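Local coordinates for protein putative ATP binding component of ABC-transporter (Escherichia coli, PDB 2R5O) that probably serves as the ATP-hydrolysing subunit of an ABC transporter for O-antigen export, this chain being its carbohydrate-binding C-terminal domain of immunoglobulin fold, at residues M172-G176 against V177-K181; V132-S136 against G137-L141; S65-G68 against N69-T72. All coordinates share one frame; numbering follows the deposited sequence. Where two conformers were deposited one is given.

Each contact is a turn or bend within its own continuous run of chain, and all three lie on the same side of the domain. Interaction 2 is the most buried: a tyrosine ring covered by a leucine, its hydroxyl bonded to a backbone carbonyl. Interaction 3 is a beta turn, part buried and part surface, held by one backbone hydrogen bond. Interaction 1 lies farthest from the domain centre, at the subunit interface, and adds a sodium ion to its aromatic packing. The loop 132-136 joins the other two. Asn135 ND2 bonds Gly176 O, and Asp133 OD1 takes a bond from Asn69 ND2, which also reaches Asp179 OD2.

Interaction 1: residues M172-G176 against V177-K181; sequences MDFWG and VIDLK. With NA (sodium ion), chain K.
Phe174 meets Ile178 and Asp179 where the chain bends back round its ring. Ahead of it, Asp173 turns to the loop before strand 137-147, where OD1 takes a hydrogen bond from the Ser136 hydroxyl. Phe174 CG sits between the backbone N and the carbonyl carbon (chi1 54°), which brings the ring over toward Asp179. In the conformer given, Phe174 CE2 packs 3.5 Å from Asp179 CB, and OD1 of that carboxylate lies over one face. Ring and carboxylate planes are 37° apart. Ile178 O approaches the ring obliquely. Trp175 and Gly176 form a short strand that pairs antiparallel with a strand of the second subunit, so the sheet runs on across the interface, in keeping with the domain-swapped dimer. Gly176 has backbone angles that would jam a side chain against the preceding carbonyl. Beyond it, Asp179 OD1 accepts from Lys181 N at 2.9 Å, an Asx turn, with the N-H coming from above the carboxylate plane. Asp179 OD1 also binds the sodium ion, at 2.7 Å. Three waters and Tyr102 of the second subunit also bind the ion. Asp179 OD2 takes a hydrogen bond from one of these waters.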
# COMPACT_ATOMS: atom_id res chain seq x y z
N MET A 172 6.06 7.45 -13.31
CA MET A 172 5.39 8.58 -12.67
C MET A 172 5.03 8.24 -11.23
O MET A 172 4.14 7.40 -10.96
CB MET A 172 4.14 8.95 -13.43
CG MET A 172 4.44 9.36 -14.87
SD MET A 172 3.08 10.25 -15.60
CE MET A 172 3.40 10.00 -17.33
N ASP A 173 5.69 8.92 -10.30
CA ASP A 173 5.41 8.73 -8.88
C ASP A 173 4.04 9.32 -8.52
O ASP A 173 3.63 10.34 -9.07
CB ASP A 173 6.47 9.44 -8.03
CG ASP A 173 7.78 8.72 -8.00
OD1 ASP A 173 7.95 7.74 -8.76
OD2 ASP A 173 8.64 9.14 -7.19
N PHE A 174 3.36 8.70 -7.56
CA PHE A 174 2.19 9.25 -6.93
C PHE A 174 2.73 9.97 -5.66
O PHE A 174 3.96 10.11 -5.49
CB PHE A 174 1.15 8.17 -6.62
CG PHE A 174 1.69 7.01 -5.80
CD1 PHE A 174 1.71 7.05 -4.43
CD2 PHE A 174 2.17 5.86 -6.43
CE1 PHE A 174 2.21 6.01 -3.71
CE2 PHE A 174 2.71 4.83 -5.70
CZ PHE A 174 2.71 4.90 -4.35
N TRP A 175 1.86 10.50 -4.82
CA TRP A 175 2.30 11.15 -3.58
C TRP A 175 2.26 10.13 -2.47
O TRP A 175 1.27 9.40 -2.29
CB TRP A 175 1.39 12.33 -3.20
CG TRP A 175 1.54 13.55 -4.05
CD1 TRP A 175 1.18 13.67 -5.36
CD2 TRP A 175 2.08 14.82 -3.66
NE1 TRP A 175 1.47 14.94 -5.81
CE2 TRP A 175 2.02 15.66 -4.79
CE3 TRP A 175 2.62 15.32 -2.47
CZ2 TRP A 175 2.47 16.98 -4.77
CZ3 TRP A 175 3.06 16.64 -2.45
CH2 TRP A 175 2.98 17.46 -3.59
N GLY A 176 3.36 10.03 -1.74
CA GLY A 176 3.41 9.16 -0.61
C GLY A 176 4.26 7.96 -0.84
O GLY A 176 5.27 8.01 -1.54
N VAL A 177 3.90 6.89 -0.18
CA VAL A 177 4.77 5.72 -0.14
C VAL A 177 4.11 4.45 -0.60
O VAL A 177 4.78 3.58 -1.17
CB VAL A 177 5.41 5.58 1.26
CG1 VAL A 177 4.40 5.63 2.38
CG2 VAL A 177 6.30 4.37 1.35
N ILE A 178 2.80 4.32 -0.36
CA ILE A 178 2.08 3.08 -0.68
C ILE A 178 1.07 3.33 -1.79
O ILE A 178 0.37 4.35 -1.80
CB ILE A 178 1.42 2.50 0.57
CG1 ILE A 178 0.48 3.49 1.27
CG2 ILE A 178 2.50 2.04 1.54
CD1 ILE A 178 -0.54 2.86 2.18
N ASP A 179 0.97 2.38 -2.70
CA ASP A 179 0.08 2.52 -3.84
C ASP A 179 -1.23 1.78 -3.58
O ASP A 179 -1.27 0.55 -3.65
CB ASP A 179 0.74 2.00 -5.11
CG ASP A 179 0.01 2.41 -6.35
OD1 ASP A 179 -1.09 3.00 -6.28
OD2 ASP A 179 0.57 2.16 -7.43
N LEU A 180 -2.30 2.53 -3.32
CA LEU A 180 -3.62 1.94 -3.13
C LEU A 180 -4.36 1.71 -4.46
O LEU A 180 -5.46 1.20 -4.47
CB LEU A 180 -4.46 2.82 -2.20
CG LEU A 180 -3.94 2.82 -0.76
CD1 LEU A 180 -4.69 3.85 0.07
CD2 LEU A 180 -4.02 1.41 -0.10
N LYS A 181 -3.77 2.09 -5.59
CA LYS A 181 -4.25 1.67 -6.92
C LYS A 181 -5.68 2.12 -7.20
O LYS A 181 -6.50 1.38 -7.73
CB LYS A 181 -4.09 0.16 -7.10
CG LYS A 181 -2.64 -0.28 -7.02
CD LYS A 181 -2.37 -1.73 -7.41
CE LYS A 181 -2.64 -2.01 -8.88
NZ LYS A 181 -2.71 -3.46 -9.18
NA NA K . -2.35 4.73 -7.92
O HOH W 1 -0.42 3.45 -9.78
O HOH W 2 -1.29 7.04 -8.96
O HOH W 3 -4.16 3.81 -9.92

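Interaction 2: residues V132-S136 against G137-L141; sequences VDLNS and GDYLL
Leu134 lays one methyl on the Tyr139 ring, and the Tyr139 hydroxyl bonds the backbone carbonyl of Asn135. The methyl contact is a CH-pi interaction: Leu134 CD1 stands 3.8 Å from the centroid of the Tyr139 ring, only 2° off the ring normal. The setting is the entry into strand 137-147 of the immunoglobulin-like domain, where the loop 132-136 doubles back beside the strand's first residues. The two side chains run past each other in opposite directions, so Leu134 CB comes to the phenol end, 3.9 Å from Tyr139 CZ. Asn135 O lies at the ring edge, in the ring plane. Tyr139 OH donates to Asn135 O at 2.7 Å. It comes from above the carbonyl plane. A water also donates to this hydroxyl, so two hydrogen bonds fix the polar end of a buried ring. With CG anti to its carbonyl carbon, Tyr139 sends the ring back toward the loop. Leu101 touches both side chains, and Val168 of strand 153-169 also packs on Tyr139. Farther out, Asn135 ND2 donates to Phe174 O and Gly176 O. These bonds tie the loop to 172-176. Within the loop, Ser136 N reaches Asn135 OD1 at 3.0 Å; the N-H...O angle is 138°, and the donor sits above the amide carbonyl plane.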
# COMPACT_ATOMS: atom_id res chain seq x y z
N VAL A 132 4.60 -5.36 -5.69
CA VAL A 132 5.35 -4.39 -4.92
C VAL A 132 4.68 -3.01 -5.10
O VAL A 132 5.13 -2.15 -5.88
CB VAL A 132 6.83 -4.42 -5.29
CG1 VAL A 132 7.63 -3.45 -4.43
CG2 VAL A 132 7.38 -5.86 -5.11
N ASP A 133 3.59 -2.83 -4.37
CA ASP A 133 2.68 -1.65 -4.51
C ASP A 133 3.21 -0.46 -3.65
O ASP A 133 2.59 -0.04 -2.67
CB ASP A 133 1.24 -2.07 -4.12
CG ASP A 133 0.56 -2.97 -5.13
OD1 ASP A 133 1.03 -3.11 -6.26
OD2 ASP A 133 -0.50 -3.57 -4.80
N LEU A 134 4.41 -0.01 -4.01
CA LEU A 134 5.19 1.00 -3.30
C LEU A 134 5.67 2.04 -4.28
O LEU A 134 5.78 1.79 -5.49
CB LEU A 134 6.42 0.39 -2.60
CG LEU A 134 6.13 -0.70 -1.57
CD1 LEU A 134 7.40 -1.25 -0.99
CD2 LEU A 134 5.23 -0.22 -0.46
N ASN A 135 5.93 3.25 -3.78
CA ASN A 135 6.42 4.32 -4.63
C ASN A 135 7.92 4.11 -4.91
O ASN A 135 8.59 3.28 -4.29
CB ASN A 135 6.18 5.68 -3.94
CG ASN A 135 5.89 6.80 -4.92
OD1 ASN A 135 6.04 6.63 -6.13
ND2 ASN A 135 5.45 7.94 -4.39
N SER A 136 8.45 4.86 -5.86
CA SER A 136 9.89 4.78 -6.14
C SER A 136 10.65 5.04 -4.86
O SER A 136 10.24 5.88 -4.05
CB SER A 136 10.33 5.86 -7.12
OG SER A 136 9.77 5.64 -8.40
N GLY A 137 11.77 4.33 -4.67
CA GLY A 137 12.62 4.53 -3.51
C GLY A 137 13.26 3.23 -3.05
O GLY A 137 13.24 2.25 -3.76
N ASP A 138 13.88 3.26 -1.89
CA ASP A 138 14.62 2.13 -1.32
C ASP A 138 13.88 1.62 -0.08
O ASP A 138 13.35 2.42 0.72
CB ASP A 138 16.03 2.57 -0.91
CG ASP A 138 16.95 2.82 -2.10
OD1 ASP A 138 16.61 2.44 -3.23
OD2 ASP A 138 18.04 3.40 -1.87
N TYR A 139 13.86 0.30 0.09
CA TYR A 139 13.15 -0.34 1.18
C TYR A 139 14.04 -1.44 1.75
O TYR A 139 14.96 -1.95 1.10
CB TYR A 139 11.81 -0.89 0.66
CG TYR A 139 10.96 0.20 0.03
CD1 TYR A 139 10.14 1.01 0.81
CD2 TYR A 139 11.03 0.46 -1.33
CE1 TYR A 139 9.39 2.00 0.27
CE2 TYR A 139 10.27 1.46 -1.90
CZ TYR A 139 9.45 2.25 -1.09
OH TYR A 139 8.68 3.25 -1.61
N LEU A 140 13.72 -1.84 2.97
CA LEU A 140 14.45 -2.85 3.70
C LEU A 140 13.61 -4.09 3.88
O LEU A 140 12.48 -4.01 4.41
CB LEU A 140 14.86 -2.33 5.07
CG LEU A 140 15.69 -1.04 5.08
CD1 LEU A 140 15.96 -0.56 6.48
CD2 LEU A 140 17.00 -1.23 4.32
N LEU A 141 14.15 -5.22 3.46
CA LEU A 141 13.49 -6.52 3.55
C LEU A 141 14.16 -7.37 4.62
O LEU A 141 15.38 -7.40 4.74
CB LEU A 141 13.57 -7.24 2.19
CG LEU A 141 13.06 -8.68 2.10
CD1 LEU A 141 11.58 -8.77 2.33
CD2 LEU A 141 13.45 -9.26 0.74
O HOH W 4 9.13 5.97 -0.87

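Interaction 3: residues S65-G68 against N69-T72; sequences SLTG and NQQT
Leu66 and Thr72 face each other near the open end of a tight turn, and their side chains cross at about a right angle. Leu66 CD2 is 3.9 Å from Thr72 CG2, a methyl-to-methyl contact. Thr72 carries that methyl anti to its backbone N, with OG1 beside the backbone N. The hydroxyl therefore lies near the same leucine branch, with Leu66 CD2 3.9 Å from Thr72 OG1. Thr72 OG1 lies 2.9 Å from a water, and the water also accepts a weak, longer bond from Thr67 N. The water lies between the two arms of the turn.

Nearer the bend, Thr67 and Gln70 meet at a slant. The chain of Gln70 leaves with CG anti to the backbone N (chi1 -168°) and stays extended past it. This takes the amide oxygen to Thr67, with Gln70 OE1 3.8 Å from Thr67 CB. The amide nitrogen NE2 turns instead to Ser57 OG, where it makes a hydrogen bond.

At the bend the backbone closes a type II beta turn from Thr67 to Gln70. Gln70 N donates to Thr67 O at 3.0 Å with an N-H...O angle of 159°. Asn69 takes the third position with a positive phi of 81°, as a type II turn requires. Asn69 ND2 donates to both Asp133 OD1 and Asp179 OD2, so it joins two carboxylates, one of them the sodium ligand.

The turn connects the two sheets of the sandwich. Strand 66-67 runs parallel to strand 153-169, with Leu66 bonded through its backbone to His167 and Thr169. Strand 71-80 lies between strands 48-57 and 123-131 in the antiparallel sheet, and Val132, just past the latter, packs on both Leu66 and Thr72.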
# COMPACT_ATOMS: atom_id res chain seq x y z
N SER A 65 16.18 -3.44 -9.89
CA SER A 65 15.09 -2.82 -9.14
C SER A 65 13.83 -3.59 -9.41
O SER A 65 13.80 -4.42 -10.29
CB SER A 65 14.93 -1.36 -9.52
OG SER A 65 14.50 -1.22 -10.87
N LEU A 66 12.81 -3.28 -8.63
CA LEU A 66 11.47 -3.84 -8.75
C LEU A 66 10.55 -2.75 -9.29
O LEU A 66 10.60 -1.62 -8.85
CB LEU A 66 11.01 -4.35 -7.38
CG LEU A 66 11.98 -5.30 -6.70
CD1 LEU A 66 11.45 -5.67 -5.30
CD2 LEU A 66 12.24 -6.56 -7.52
N THR A 67 9.79 -3.06 -10.34
CA THR A 67 8.83 -2.13 -10.94
C THR A 67 7.63 -2.00 -10.01
O THR A 67 7.04 -3.00 -9.58
CB THR A 67 8.40 -2.60 -12.34
OG1 THR A 67 9.55 -2.60 -13.20
CG2 THR A 67 7.36 -1.69 -12.95
N GLY A 68 7.24 -0.76 -9.74
CA GLY A 68 6.05 -0.51 -8.93
C GLY A 68 4.85 -1.27 -9.46
O GLY A 68 4.59 -1.25 -10.68
N ASN A 69 4.16 -1.98 -8.57
CA ASN A 69 2.93 -2.76 -8.84
C ASN A 69 3.15 -4.12 -9.44
O ASN A 69 2.21 -4.91 -9.59
CB ASN A 69 1.91 -1.98 -9.68
CG ASN A 69 1.62 -0.61 -9.12
OD1 ASN A 69 1.56 0.37 -9.88
ND2 ASN A 69 1.50 -0.51 -7.80
N GLN A 70 4.40 -4.46 -9.75
CA GLN A 70 4.69 -5.75 -10.37
C GLN A 70 4.81 -6.88 -9.34
O GLN A 70 5.47 -6.72 -8.31
CB GLN A 70 5.95 -5.63 -11.22
CG GLN A 70 6.20 -6.78 -12.13
CD GLN A 70 7.20 -6.44 -13.19
OE1 GLN A 70 6.91 -5.66 -14.09
NE2 GLN A 70 8.39 -7.01 -13.09
N GLN A 71 4.25 -8.03 -9.68
CA GLN A 71 4.42 -9.27 -8.86
C GLN A 71 5.91 -9.66 -8.78
O GLN A 71 6.58 -9.75 -9.81
CB GLN A 71 3.65 -10.40 -9.52
CG GLN A 71 3.31 -11.60 -8.62
CD GLN A 71 2.23 -11.31 -7.56
OE1 GLN A 71 1.63 -10.25 -7.52
NE2 GLN A 71 1.99 -12.28 -6.70
N THR A 72 6.39 -9.85 -7.56
CA THR A 72 7.78 -10.23 -7.28
C THR A 72 7.78 -11.43 -6.35
O THR A 72 6.96 -11.50 -5.43
CB THR A 72 8.56 -9.05 -6.66
OG1 THR A 72 8.57 -8.00 -7.62
CG2 THR A 72 9.95 -9.42 -6.27
O HOH W 5 9.45 -6.15 -9.72